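Local coordinates for probable uracil-DNA glycosylase (Acanthamoeba polyphaga mimivirus, PDB 5X55), which is a probable member of the uracil-DNA glycosylase superfamily, whose alpha/beta fold is built here around a four-stranded parallel sheet, at residues Asp288-Ala294 against Lys310-Ser316; His300-Gln304 against Ser330-Gly334; Glu100-Ile104 against Glu169-Asn173; Leu128-Trp134 against Met175-Pro180. All blocks are in the same frame, centred on the assembly; numbering follows the deposited sequence.

Contact 1: residues Asp288-Ala294 against Lys310-Ser316; sequences DDLIFVA and KHYIITS
Phe292 and Ile313 sit side by side on one face of two parallel strands, 291-294 and 312-316, the latter an edge strand of the central sheet and the former its inner neighbour; they are the two strands of a beta-alpha-beta unit whose crossover helix is 297-303. The register is regular: Tyr312 N binds Leu290 O, Tyr312 O accepts from Phe292 N, and the alternation runs on to Ser316. Just before the strands pair, His311 ties the two chains together with its side chain. Its CB passes 3.7 Å from Leu290 O. The torsion that sets CG beside the backbone N (chi1 -62°) lays the imidazole alongside Leu290, with one face turned to Phe292, whose CE1 comes to 4.2 Å from His311 CG. This is an edge-to-face pair with planes at 79°. At the next atom of the ring, ND1 accepts the Leu290 N-H at 2.9 Å in the imidazole plane, and CE1 reaches Asp288 CA at 3.7 Å. On the face carrying Ile291, Ile291 CG2 fills the corner between Tyr312 CD2 and Ile314 CD1, the latter 4.0 Å away. His357 of helix 350-360 stacks on the Tyr312 ring and also bonds Asp289, which is held by Arg361 as well. At the other end, Ala294 N donates to Ile314 O at 2.7 Å, and Ala294 CB lies 3.9 Å from Thr315 OG1.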
loop_
_atom_site.group_PDB
_atom_site.type_symbol
_atom_site.label_atom_id
_atom_site.label_comp_id
_atom_site.label_asym_id
_atom_site.label_seq_id
_atom_site.Cartn_x
_atom_site.Cartn_y
_atom_site.Cartn_z
ATOM N N ASP A 288 -12.388 4.497 13.905
ATOM C CA ASP A 288 -13.442 5.319 13.361
ATOM C C ASP A 288 -12.895 6.475 12.555
ATOM O O ASP A 288 -11.784 6.972 12.806
ATOM C CB ASP A 288 -14.357 5.815 14.460
ATOM C CG ASP A 288 -15.192 4.685 15.062
ATOM O OD1 ASP A 288 -15.622 4.809 16.233
ATOM O OD2 ASP A 288 -15.417 3.671 14.368
ATOM N N ASP A 289 -13.685 6.857 11.548
ATOM C CA ASP A 289 -13.421 8.079 10.812
ATOM C C ASP A 289 -12.042 8.037 10.145
ATOM O O ASP A 289 -11.262 8.996 10.209
ATOM C CB ASP A 289 -13.538 9.278 11.755
ATOM C CG ASP A 289 -13.587 10.584 11.029
ATOM O OD1 ASP A 289 -12.849 11.497 11.452
ATOM O OD2 ASP A 289 -14.355 10.688 10.047
ATOM N N LEU A 290 -11.704 6.888 9.564
ATOM C CA LEU A 290 -10.526 6.818 8.719
ATOM C C LEU A 290 -10.862 7.428 7.372
ATOM O O LEU A 290 -12.031 7.567 7.003
ATOM C CB LEU A 290 -10.061 5.374 8.533
ATOM C CG LEU A 290 -9.786 4.581 9.809
ATOM C CD1 LEU A 290 -9.264 3.185 9.474
ATOM C CD2 LEU A 290 -8.823 5.308 10.725
ATOM N N ILE A 291 -9.828 7.787 6.623
ATOM C CA ILE A 291 -10.006 8.246 5.253
ATOM C C ILE A 291 -9.478 7.173 4.307
ATOM O O ILE A 291 -8.309 6.779 4.401
ATOM C CB ILE A 291 -9.310 9.590 5.015
ATOM C CG1 ILE A 291 -9.857 10.615 6.012
ATOM C CG2 ILE A 291 -9.528 10.020 3.565
ATOM C CD1 ILE A 291 -8.990 11.838 6.190
ATOM N N PHE A 292 -10.339 6.704 3.404
ATOM C CA PHE A 292 -9.984 5.739 2.372
ATOM C C PHE A 292 -9.925 6.449 1.027
ATOM O O PHE A 292 -10.894 7.104 0.615
ATOM C CB PHE A 292 -10.989 4.577 2.317
ATOM C CG PHE A 292 -10.838 3.594 3.442
ATOM C CD1 PHE A 292 -11.405 3.847 4.680
ATOM C CD2 PHE A 292 -10.100 2.421 3.265
ATOM C CE1 PHE A 292 -11.256 2.953 5.736
ATOM C CE2 PHE A 292 -9.934 1.507 4.316
ATOM C CZ PHE A 292 -10.512 1.779 5.561
ATOM N N VAL A 293 -8.786 6.322 0.353
ATOM C CA VAL A 293 -8.553 6.913 -0.959
ATOM C C VAL A 293 -8.547 5.786 -1.979
ATOM O O VAL A 293 -7.702 4.883 -1.907
ATOM C CB VAL A 293 -7.231 7.691 -0.988
ATOM C CG1 VAL A 293 -6.986 8.238 -2.355
ATOM C CG2 VAL A 293 -7.258 8.788 0.030
ATOM N N ALA A 294 -9.494 5.828 -2.923
ATOM C CA ALA A 294 -9.674 4.771 -3.915
ATOM C C ALA A 294 -9.266 5.300 -5.291
ATOM O O ALA A 294 -10.027 6.019 -5.946
ATOM C CB ALA A 294 -11.119 4.268 -3.917
ATOM N N LYS A 310 -19.501 5.725 8.417
ATOM C CA LYS A 310 -18.539 5.624 9.489
ATOM C C LYS A 310 -17.151 6.099 9.056
ATOM O O LYS A 310 -16.311 6.426 9.907
ATOM C CB LYS A 310 -18.498 4.159 9.913
ATOM C CG LYS A 310 -18.233 3.859 11.340
ATOM C CD LYS A 310 -17.295 2.676 11.465
ATOM C CE LYS A 310 -17.486 2.108 12.830
ATOM N NZ LYS A 310 -17.776 3.199 13.824
ATOM N N HIS A 311 -16.896 6.118 7.750
ATOM C CA HIS A 311 -15.582 6.414 7.207
ATOM C C HIS A 311 -15.752 7.208 5.925
ATOM O O HIS A 311 -16.775 7.111 5.238
ATOM C CB HIS A 311 -14.770 5.140 6.914
ATOM C CG HIS A 311 -14.487 4.310 8.121
ATOM N ND1 HIS A 311 -13.532 4.657 9.053
ATOM C CD2 HIS A 311 -15.029 3.143 8.551
ATOM C CE1 HIS A 311 -13.499 3.745 10.008
ATOM N NE2 HIS A 311 -14.393 2.811 9.724
ATOM N N TYR A 312 -14.710 7.956 5.587
ATOM C CA TYR A 312 -14.724 8.879 4.460
ATOM C C TYR A 312 -13.962 8.265 3.283
ATOM O O TYR A 312 -12.773 7.953 3.414
ATOM C CB TYR A 312 -14.106 10.201 4.908
ATOM C CG TYR A 312 -14.063 11.302 3.884
ATOM C CD1 TYR A 312 -15.187 11.647 3.140
ATOM C CD2 TYR A 312 -12.894 12.022 3.687
ATOM C CE1 TYR A 312 -15.138 12.681 2.206
ATOM C CE2 TYR A 312 -12.835 13.054 2.762
ATOM C CZ TYR A 312 -13.952 13.381 2.027
ATOM O OH TYR A 312 -13.860 14.414 1.117
ATOM N N ILE A 313 -14.643 8.099 2.140
ATOM C CA ILE A 313 -14.089 7.431 0.960
ATOM C C ILE A 313 -14.018 8.417 -0.200
ATOM O O ILE A 313 -15.040 8.989 -0.601
ATOM C CB ILE A 313 -14.907 6.197 0.553
ATOM C CG1 ILE A 313 -15.045 5.226 1.734
ATOM C CG2 ILE A 313 -14.238 5.513 -0.628
ATOM C CD1 ILE A 313 -16.039 4.106 1.507
ATOM N N ILE A 314 -12.825 8.575 -0.763
ATOM C CA ILE A 314 -12.531 9.508 -1.855
ATOM C C ILE A 314 -12.141 8.669 -3.056
ATOM O O ILE A 314 -11.204 7.863 -2.965
ATOM C CB ILE A 314 -11.380 10.461 -1.494
ATOM C CG1 ILE A 314 -11.712 11.327 -0.284
ATOM C CG2 ILE A 314 -11.007 11.339 -2.670
ATOM C CD1 ILE A 314 -10.471 12.088 0.229
ATOM N N THR A 315 -12.835 8.862 -4.180
ATOM C CA THR A 315 -12.698 7.979 -5.330
ATOM C C THR A 315 -12.412 8.764 -6.603
ATOM O O THR A 315 -13.063 9.772 -6.881
ATOM C CB THR A 315 -13.967 7.132 -5.532
ATOM O OG1 THR A 315 -14.298 6.470 -4.308
ATOM C CG2 THR A 315 -13.720 6.087 -6.570
ATOM N N SER A 316 -11.474 8.267 -7.394
ATOM C CA SER A 316 -11.206 8.816 -8.716
ATOM C C SER A 316 -10.567 7.720 -9.559
ATOM O O SER A 316 -10.413 6.581 -9.112
ATOM C CB SER A 316 -10.284 10.025 -8.625
ATOM O OG SER A 316 -8.965 9.571 -8.358
#

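Contact 2: residues His300-Gln304 against Ser330-Gly334; sequences HKLCQ and SMSYG
His300 of helix 297-303 and Gln304, just past its end, hold strand 328-332 of a beta hairpin and the residue after it, joining a helix that packs on the central sheet to the small antiparallel sheet. The Gln304 carboxamide reads two backbone groups at once. NE2 donates to Met331 O at 3.0 Å and 178°, the carbonyl oxygen lying in the amide plane, while OE1 accepts from Tyr333 N at 2.9 Å. Both amide positions are thus used, which fixes the flip of the group. One turn earlier, His300 ND1 meets Ser330 OG at 2.6 Å, in the plane of the imidazole and nearly straight. With CG anti to the backbone N (chi1 -179°), the His300 side chain reaches out to the strand, and Gln304 NE2 sits over one face of the ring near its rim. Farther out, the Tyr333 ring turns its edge to the amide, 52° between planes, with CD2 3.3 Å from Gln304 OE1. The aliphatic part of Lys301 crosses the hydroxyl end of that tyrosine at a slant, and Met331 CG lies over the centre of one ring face. The second shell is the hairpin partner strand 338-342: Tyr342 packs edge-to-face with His300, and Val340 pairs through the backbone with Ser330. At the phenol end, Lys301 CD approaches Tyr333 OH to 3.4 Å.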
loop_
_atom_site.group_PDB
_atom_site.type_symbol
_atom_site.label_atom_id
_atom_site.label_comp_id
_atom_site.label_asym_id
_atom_site.label_seq_id
_atom_site.Cartn_x
_atom_site.Cartn_y
_atom_site.Cartn_z
ATOM N N HIS A 300 -11.413 0.768 -5.525
ATOM C CA HIS A 300 -12.782 1.172 -5.226
ATOM C C HIS A 300 -13.636 -0.016 -4.790
ATOM O O HIS A 300 -14.427 0.085 -3.830
ATOM C CB HIS A 300 -13.385 1.842 -6.454
ATOM C CG HIS A 300 -14.785 2.319 -6.240
ATOM N ND1 HIS A 300 -15.808 2.058 -7.126
ATOM C CD2 HIS A 300 -15.335 3.026 -5.225
ATOM C CE1 HIS A 300 -16.922 2.604 -6.677
ATOM N NE2 HIS A 300 -16.662 3.200 -5.528
ATOM N N LYS A 301 -13.498 -1.143 -5.493
ATOM C CA LYS A 301 -14.137 -2.363 -5.026
ATOM C C LYS A 301 -13.729 -2.645 -3.595
ATOM O O LYS A 301 -14.583 -2.863 -2.727
ATOM C CB LYS A 301 -13.784 -3.545 -5.926
ATOM C CG LYS A 301 -14.183 -4.885 -5.297
ATOM C CD LYS A 301 -14.255 -6.008 -6.326
ATOM C CE LYS A 301 -12.865 -6.496 -6.735
ATOM N NZ LYS A 301 -12.126 -7.063 -5.574
ATOM N N LEU A 302 -12.425 -2.593 -3.310
ATOM C CA LEU A 302 -12.012 -2.884 -1.938
ATOM C C LEU A 302 -12.621 -1.898 -0.948
ATOM O O LEU A 302 -13.009 -2.289 0.154
ATOM C CB LEU A 302 -10.493 -2.871 -1.821
ATOM C CG LEU A 302 -9.778 -4.002 -2.525
ATOM C CD1 LEU A 302 -8.328 -3.908 -2.147
ATOM C CD2 LEU A 302 -10.366 -5.342 -2.123
ATOM N N CYS A 303 -12.698 -0.613 -1.307
ATOM C CA CYS A 303 -13.233 0.379 -0.375
ATOM C C CYS A 303 -14.737 0.260 -0.179
ATOM O O CYS A 303 -15.283 0.880 0.744
ATOM C CB CYS A 303 -12.885 1.786 -0.849
ATOM S SG CYS A 303 -11.108 2.174 -0.638
ATOM N N GLN A 304 -15.421 -0.499 -1.025
ATOM C CA GLN A 304 -16.818 -0.808 -0.746
ATOM C C GLN A 304 -16.995 -1.908 0.287
ATOM O O GLN A 304 -18.131 -2.300 0.562
ATOM C CB GLN A 304 -17.521 -1.162 -2.048
ATOM C CG GLN A 304 -17.630 0.079 -2.900
ATOM C CD GLN A 304 -18.289 -0.168 -4.204
ATOM O OE1 GLN A 304 -19.505 -0.408 -4.260
ATOM N NE2 GLN A 304 -17.499 -0.136 -5.280
ATOM N N SER A 330 -16.865 2.390 -12.563
ATOM C CA SER A 330 -16.634 1.370 -11.558
ATOM C C SER A 330 -17.959 0.876 -11.006
ATOM O O SER A 330 -18.886 1.664 -10.781
ATOM C CB SER A 330 -15.763 1.912 -10.424
ATOM O OG SER A 330 -15.541 0.927 -9.440
ATOM N N MET A 331 -18.023 -0.431 -10.763
ATOM C CA MET A 331 -19.245 -1.057 -10.282
ATOM C C MET A 331 -19.545 -0.581 -8.868
ATOM O O MET A 331 -18.698 -0.668 -7.972
ATOM C CB MET A 331 -19.112 -2.575 -10.332
ATOM C CG MET A 331 -20.349 -3.324 -9.846
ATOM S SD MET A 331 -21.873 -2.876 -10.711
ATOM C CE MET A 331 -21.621 -3.697 -12.287
ATOM N N SER A 332 -20.730 -0.033 -8.681
ATOM C CA SER A 332 -21.198 0.393 -7.373
ATOM C C SER A 332 -22.125 -0.699 -6.882
ATOM O O SER A 332 -23.231 -0.878 -7.414
ATOM C CB SER A 332 -21.907 1.741 -7.435
ATOM O OG SER A 332 -22.245 2.174 -6.131
ATOM N N TYR A 333 -21.645 -1.454 -5.902
ATOM C CA TYR A 333 -22.344 -2.622 -5.399
ATOM C C TYR A 333 -23.506 -2.213 -4.497
ATOM O O TYR A 333 -23.640 -1.060 -4.071
ATOM C CB TYR A 333 -21.375 -3.526 -4.644
ATOM C CG TYR A 333 -20.252 -4.077 -5.499
ATOM C CD1 TYR A 333 -20.401 -5.290 -6.167
ATOM C CD2 TYR A 333 -19.037 -3.393 -5.634
ATOM C CE1 TYR A 333 -19.390 -5.811 -6.957
ATOM C CE2 TYR A 333 -18.008 -3.916 -6.426
ATOM C CZ TYR A 333 -18.201 -5.134 -7.084
ATOM O OH TYR A 333 -17.208 -5.687 -7.877
ATOM N N GLY A 334 -24.354 -3.187 -4.206
ATOM C CA GLY A 334 -25.476 -2.981 -3.325
ATOM C C GLY A 334 -26.721 -3.729 -3.766
ATOM O O GLY A 334 -26.663 -4.734 -4.495
#

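Contact 3: residues Glu100-Ile104 against Glu169-Asn173; sequences EYILI and ELLFN
The carboxamide of Asn173 meets Tyr101 through its NH2 edge, with Tyr101 O only 7° out of the amide plane. ND2 donates to that oxygen at 3.1 Å, approaching from above the carbonyl plane. The other branch of the amide, OD1, rests 3.3 Å from Tyr101 CB; the tyrosine ring extends toward Glu169, with CD1 3.6 Å from Glu169 O. Beyond the NH2 group, Ile102 CD1 lies 3.7 Å from Asn173 ND2; its CG1 is anti to the backbone N (chi1 -166°), which swings the chain end toward the asparagine. On the other flank Ile104 and Leu170 reach toward each other tip to tip, CD1 to CD2 at 3.8 Å. The asparagine opens helix 173-177 and closes a type I turn that begins at Leu170, so the contact joins the last turn of helix 98-102 to the start of a second helix. Glu169 turns its carboxylate elsewhere, to Arg96. Since ND2 also donates to Met205 O, both of its hydrogens are probably engaged, and a buried amide held by two backbone carbonyls, with aliphatic groups around it, should have little freedom to flip.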
loop_
_atom_site.group_PDB
_atom_site.type_symbol
_atom_site.label_atom_id
_atom_site.label_comp_id
_atom_site.label_asym_id
_atom_site.label_seq_id
_atom_site.Cartn_x
_atom_site.Cartn_y
_atom_site.Cartn_z
ATOM N N GLU A 100 15.454 2.787 8.995
ATOM C CA GLU A 100 16.252 1.849 8.222
ATOM C C GLU A 100 15.380 1.010 7.297
ATOM O O GLU A 100 15.836 0.616 6.218
ATOM C CB GLU A 100 17.084 0.974 9.150
ATOM C CG GLU A 100 18.323 1.699 9.651
ATOM C CD GLU A 100 19.148 0.874 10.621
ATOM O OE1 GLU A 100 18.657 0.583 11.729
ATOM O OE2 GLU A 100 20.288 0.507 10.267
ATOM N N TYR A 101 14.121 0.770 7.678
ATOM C CA TYR A 101 13.158 0.052 6.851
ATOM C C TYR A 101 12.423 0.960 5.877
ATOM O O TYR A 101 12.116 0.539 4.756
ATOM C CB TYR A 101 12.110 -0.656 7.718
ATOM C CG TYR A 101 12.647 -1.713 8.651
ATOM C CD1 TYR A 101 12.909 -2.997 8.200
ATOM C CD2 TYR A 101 12.863 -1.432 9.993
ATOM C CE1 TYR A 101 13.396 -3.968 9.047
ATOM C CE2 TYR A 101 13.340 -2.399 10.858
ATOM C CZ TYR A 101 13.605 -3.669 10.381
ATOM O OH TYR A 101 14.090 -4.632 11.241
ATOM N N ILE A 102 12.079 2.180 6.282
ATOM C CA ILE A 102 11.161 2.939 5.443
ATOM C C ILE A 102 11.933 3.926 4.570
ATOM O O ILE A 102 11.508 4.233 3.449
ATOM C CB ILE A 102 10.064 3.634 6.283
ATOM C CG1 ILE A 102 8.929 4.113 5.377
ATOM C CG2 ILE A 102 10.601 4.790 7.101
ATOM C CD1 ILE A 102 8.110 2.985 4.782
ATOM N N LEU A 103 13.077 4.414 5.046
ATOM C CA LEU A 103 13.878 5.358 4.264
ATOM C C LEU A 103 15.052 4.609 3.634
ATOM O O LEU A 103 16.174 4.613 4.137
ATOM C CB LEU A 103 14.349 6.519 5.129
ATOM C CG LEU A 103 15.063 7.574 4.291
ATOM C CD1 LEU A 103 14.044 8.267 3.416
ATOM C CD2 LEU A 103 15.830 8.569 5.142
ATOM N N ILE A 104 14.785 3.989 2.487
ATOM C CA ILE A 104 15.675 3.004 1.884
ATOM C C ILE A 104 16.518 3.649 0.789
ATOM O O ILE A 104 16.007 4.411 -0.043
ATOM C CB ILE A 104 14.849 1.832 1.324
ATOM C CG1 ILE A 104 14.181 1.072 2.455
ATOM C CG2 ILE A 104 15.704 0.890 0.483
ATOM C CD1 ILE A 104 13.187 0.085 1.936
ATOM N N GLU A 169 11.872 -8.724 4.898
ATOM C CA GLU A 169 11.978 -7.698 5.921
ATOM C C GLU A 169 11.257 -6.418 5.523
ATOM O O GLU A 169 11.070 -5.545 6.377
ATOM C CB GLU A 169 13.445 -7.390 6.227
ATOM C CG GLU A 169 14.259 -8.601 6.702
ATOM C CD GLU A 169 15.731 -8.259 6.954
ATOM O OE1 GLU A 169 16.049 -7.803 8.085
ATOM O OE2 GLU A 169 16.559 -8.421 6.021
ATOM N N LEU A 170 10.842 -6.291 4.261
ATOM C CA LEU A 170 10.029 -5.162 3.821
ATOM C C LEU A 170 8.569 -5.527 3.579
ATOM O O LEU A 170 7.764 -4.633 3.293
ATOM C CB LEU A 170 10.614 -4.562 2.548
ATOM C CG LEU A 170 12.066 -4.142 2.663
ATOM C CD1 LEU A 170 12.544 -3.609 1.319
ATOM C CD2 LEU A 170 12.173 -3.086 3.747
ATOM N N LEU A 171 8.213 -6.807 3.692
ATOM C CA LEU A 171 6.881 -7.275 3.317
ATOM C C LEU A 171 5.769 -6.484 4.003
ATOM O O LEU A 171 4.763 -6.115 3.379
ATOM C CB LEU A 171 6.752 -8.759 3.662
ATOM C CG LEU A 171 5.369 -9.341 3.373
ATOM C CD1 LEU A 171 5.108 -9.269 1.879
ATOM C CD2 LEU A 171 5.262 -10.764 3.890
ATOM N N PHE A 172 5.914 -6.245 5.300
ATOM C CA PHE A 172 4.883 -5.589 6.089
ATOM C C PHE A 172 5.324 -4.184 6.506
ATOM O O PHE A 172 4.963 -3.705 7.584
ATOM C CB PHE A 172 4.532 -6.436 7.312
ATOM C CG PHE A 172 3.822 -7.734 6.994
ATOM C CD1 PHE A 172 2.763 -7.771 6.100
ATOM C CD2 PHE A 172 4.210 -8.922 7.619
ATOM C CE1 PHE A 172 2.093 -8.986 5.816
ATOM C CE2 PHE A 172 3.560 -10.132 7.347
ATOM C CZ PHE A 172 2.484 -10.157 6.441
ATOM N N ASN A 173 6.102 -3.532 5.639
ATOM C CA ASN A 173 6.778 -2.272 5.951
ATOM C C ASN A 173 5.829 -1.220 6.519
ATOM O O ASN A 173 6.112 -0.601 7.558
ATOM C CB ASN A 173 7.447 -1.743 4.682
ATOM C CG ASN A 173 8.748 -1.043 4.956
ATOM O OD1 ASN A 173 9.256 -1.044 6.080
ATOM N ND2 ASN A 173 9.319 -0.457 3.917
#

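Contact 4: residues Leu128-Trp134 against Met175-Pro180; sequences LLFRPEW and MNVLPP
Asn176 O is gripped side-on by Arg131, with NE at 2.8 Å and NH2 at 2.9 Å from the one oxygen. The oxygen lies close to the guanidinium plane, although NE stands above the plane of the carbonyl. Bends at chi2 and chi3 (71° and 69°) fold the arginine back over the helix end, where Pro179 CD lies over the rim of one guanidinium face. The side chain of the same asparagine faces the loop and joins two of its backbone groups: OD1 accepts from Phe130 N at 2.7 Å, and ND2 donates in plane to Leu128 O at 3.3 Å. The planes of the Phe130 ring and this amide are 13° apart, with ND2 nearest ring atom CD2. Trp134 inserts between Met175 and Pro180. Over one face of the indole sits Pro180 CD, 3.6 Å from the centroid of the five-membered ring; over the opposite face Met175 CB makes a second CH-pi contact. Met175 SD stands above the six-membered ring at 4.9 Å, a more distant Met-aromatic contact. At the ring edge, NE1 donates to Leu178 O at 2.8 Å. Helix 273-286 closes on the tryptophan through Leu279 and Leu283. Side chains of an earlier loop thus donate to Asn176 O in the last turn of helix 173-177 and to Leu178 O just beyond it, a side-chain capping of the helix C-terminus.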
loop_
_atom_site.group_PDB
_atom_site.type_symbol
_atom_site.label_atom_id
_atom_site.label_comp_id
_atom_site.label_asym_id
_atom_site.label_seq_id
_atom_site.Cartn_x
_atom_site.Cartn_y
_atom_site.Cartn_z
ATOM N N LEU A 128 7.898 -11.630 10.264
ATOM C CA LEU A 128 8.113 -10.437 9.465
ATOM C C LEU A 128 7.359 -9.225 10.001
ATOM O O LEU A 128 7.438 -8.143 9.412
ATOM C CB LEU A 128 7.703 -10.725 8.019
ATOM C CG LEU A 128 8.439 -11.955 7.495
ATOM C CD1 LEU A 128 7.998 -12.274 6.087
ATOM C CD2 LEU A 128 9.953 -11.727 7.577
ATOM N N LEU A 129 6.655 -9.379 11.112
ATOM C CA LEU A 129 5.860 -8.314 11.713
ATOM C C LEU A 129 6.528 -7.872 13.015
ATOM O O LEU A 129 6.414 -8.553 14.036
ATOM C CB LEU A 129 4.445 -8.818 11.946
ATOM C CG LEU A 129 3.441 -7.800 12.454
ATOM C CD1 LEU A 129 3.230 -6.706 11.415
ATOM C CD2 LEU A 129 2.169 -8.551 12.766
ATOM N N PHE A 130 7.206 -6.718 12.982
ATOM C CA PHE A 130 8.004 -6.215 14.105
ATOM C C PHE A 130 7.256 -5.237 15.011
ATOM O O PHE A 130 7.848 -4.736 15.977
ATOM C CB PHE A 130 9.275 -5.525 13.584
ATOM C CG PHE A 130 9.932 -6.241 12.426
ATOM C CD1 PHE A 130 10.120 -7.631 12.450
ATOM C CD2 PHE A 130 10.339 -5.534 11.300
ATOM C CE1 PHE A 130 10.733 -8.305 11.378
ATOM C CE2 PHE A 130 10.946 -6.199 10.208
ATOM C CZ PHE A 130 11.142 -7.590 10.249
ATOM N N ARG A 131 5.990 -4.929 14.724
ATOM C CA ARG A 131 5.267 -3.908 15.479
ATOM C C ARG A 131 4.204 -4.575 16.348
ATOM O O ARG A 131 3.211 -5.095 15.813
ATOM C CB ARG A 131 4.641 -2.880 14.529
ATOM C CG ARG A 131 3.862 -1.751 15.187
ATOM C CD ARG A 131 4.761 -0.731 15.925
ATOM N NE ARG A 131 5.570 0.069 15.013
ATOM C CZ ARG A 131 6.301 1.118 15.390
ATOM N NH1 ARG A 131 6.304 1.493 16.661
ATOM N NH2 ARG A 131 7.029 1.797 14.502
ATOM N N PRO A 132 4.362 -4.562 17.682
ATOM C CA PRO A 132 3.484 -5.368 18.557
ATOM C C PRO A 132 2.010 -4.998 18.504
ATOM O O PRO A 132 1.156 -5.874 18.730
ATOM C CB PRO A 132 4.059 -5.110 19.959
ATOM C CG PRO A 132 5.438 -4.632 19.745
ATOM C CD PRO A 132 5.447 -3.905 18.431
ATOM N N GLU A 133 1.677 -3.734 18.230
ATOM C CA GLU A 133 0.272 -3.332 18.138
ATOM C C GLU A 133 -0.513 -4.078 17.056
ATOM O O GLU A 133 -1.742 -3.962 17.029
ATOM C CB GLU A 133 0.161 -1.824 17.878
ATOM C CG GLU A 133 0.774 -0.923 18.967
ATOM C CD GLU A 133 2.281 -0.713 18.819
ATOM O OE1 GLU A 133 2.969 -1.611 18.295
ATOM O OE2 GLU A 133 2.782 0.365 19.225
ATOM N N TRP A 134 0.145 -4.829 16.165
ATOM C CA TRP A 134 -0.558 -5.605 15.154
ATOM C C TRP A 134 -0.732 -7.067 15.541
ATOM O O TRP A 134 -1.446 -7.795 14.836
ATOM C CB TRP A 134 0.175 -5.525 13.805
ATOM C CG TRP A 134 0.008 -4.207 13.073
ATOM C CD1 TRP A 134 0.904 -3.174 13.017
ATOM C CD2 TRP A 134 -1.126 -3.796 12.278
ATOM N NE1 TRP A 134 0.399 -2.148 12.242
ATOM C CE2 TRP A 134 -0.844 -2.505 11.781
ATOM C CE3 TRP A 134 -2.348 -4.391 11.951
ATOM C CZ2 TRP A 134 -1.745 -1.799 10.981
ATOM C CZ3 TRP A 134 -3.246 -3.687 11.133
ATOM C CH2 TRP A 134 -2.938 -2.409 10.660
ATOM N N MET A 175 2.940 -1.524 7.929
ATOM C CA MET A 175 2.446 -1.919 9.252
ATOM C C MET A 175 3.533 -1.814 10.307
ATOM O O MET A 175 3.242 -1.515 11.468
ATOM C CB MET A 175 1.890 -3.351 9.215
ATOM C CG MET A 175 0.640 -3.480 8.316
ATOM S SD MET A 175 0.269 -5.134 7.705
ATOM C CE MET A 175 -0.223 -5.943 9.230
ATOM N N ASN A 176 4.785 -2.064 9.932
ATOM C CA ASN A 176 5.860 -1.931 10.902
ATOM C C ASN A 176 6.127 -0.472 11.234
ATOM O O ASN A 176 6.558 -0.166 12.352
ATOM C CB ASN A 176 7.114 -2.639 10.388
ATOM C CG ASN A 176 6.970 -4.160 10.447
ATOM O OD1 ASN A 176 6.386 -4.682 11.396
ATOM N ND2 ASN A 176 7.470 -4.867 9.429
ATOM N N VAL A 177 5.854 0.444 10.302
ATOM C CA VAL A 177 5.936 1.859 10.655
ATOM C C VAL A 177 4.723 2.286 11.475
ATOM O O VAL A 177 4.863 2.998 12.464
ATOM C CB VAL A 177 6.090 2.744 9.405
ATOM C CG1 VAL A 177 6.039 4.207 9.817
ATOM C CG2 VAL A 177 7.378 2.452 8.681
ATOM N N LEU A 178 3.517 1.864 11.093
ATOM C CA LEU A 178 2.284 2.447 11.639
ATOM C C LEU A 178 1.461 1.454 12.427
ATOM O O LEU A 178 0.834 0.563 11.821
ATOM C CB LEU A 178 1.412 3.000 10.521
ATOM C CG LEU A 178 1.631 4.423 10.052
ATOM C CD1 LEU A 178 0.562 4.743 8.999
ATOM C CD2 LEU A 178 1.553 5.334 11.261
ATOM N N PRO A 179 1.375 1.575 13.747
ATOM C CA PRO A 179 0.362 0.819 14.475
ATOM C C PRO A 179 -1.017 1.199 13.997
ATOM O O PRO A 179 -1.246 2.332 13.520
ATOM C CB PRO A 179 0.601 1.224 15.938
ATOM C CG PRO A 179 1.385 2.475 15.877
ATOM C CD PRO A 179 2.208 2.398 14.641
ATOM N N PRO A 180 -1.987 0.277 14.071
ATOM C CA PRO A 180 -3.323 0.570 13.518
ATOM C C PRO A 180 -3.968 1.809 14.118
ATOM O O PRO A 180 -4.663 2.549 13.407
ATOM C CB PRO A 180 -4.132 -0.697 13.834
ATOM C CG PRO A 180 -3.357 -1.437 14.865
ATOM C CD PRO A 180 -1.909 -1.040 14.726
#

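In the fold
Two clusters emerge on the chain. Contacts 3 and 4, centred 11 Å apart, alternate along the sequence (100-104, 128-134, 169-173, 175-180) and share helix 173-177: contact 3 holds its start and contact 4 its end, with Tyr101 and Phe130 touching between them. Contacts 1 and 2, centred 12 Å apart, come later and also alternate; helix 297-303, which links the strands of contact 1, carries contact 2, and Cys303 packs on Phe292. Contacts 1 and 3 lie on opposite sides of the chain's centre, 25 Å between centres. Contact 4 comes within about 6 Å of contact 1 at nearest atoms without touching it, placing the first cluster near the start of strand 291-295 of the central sheet.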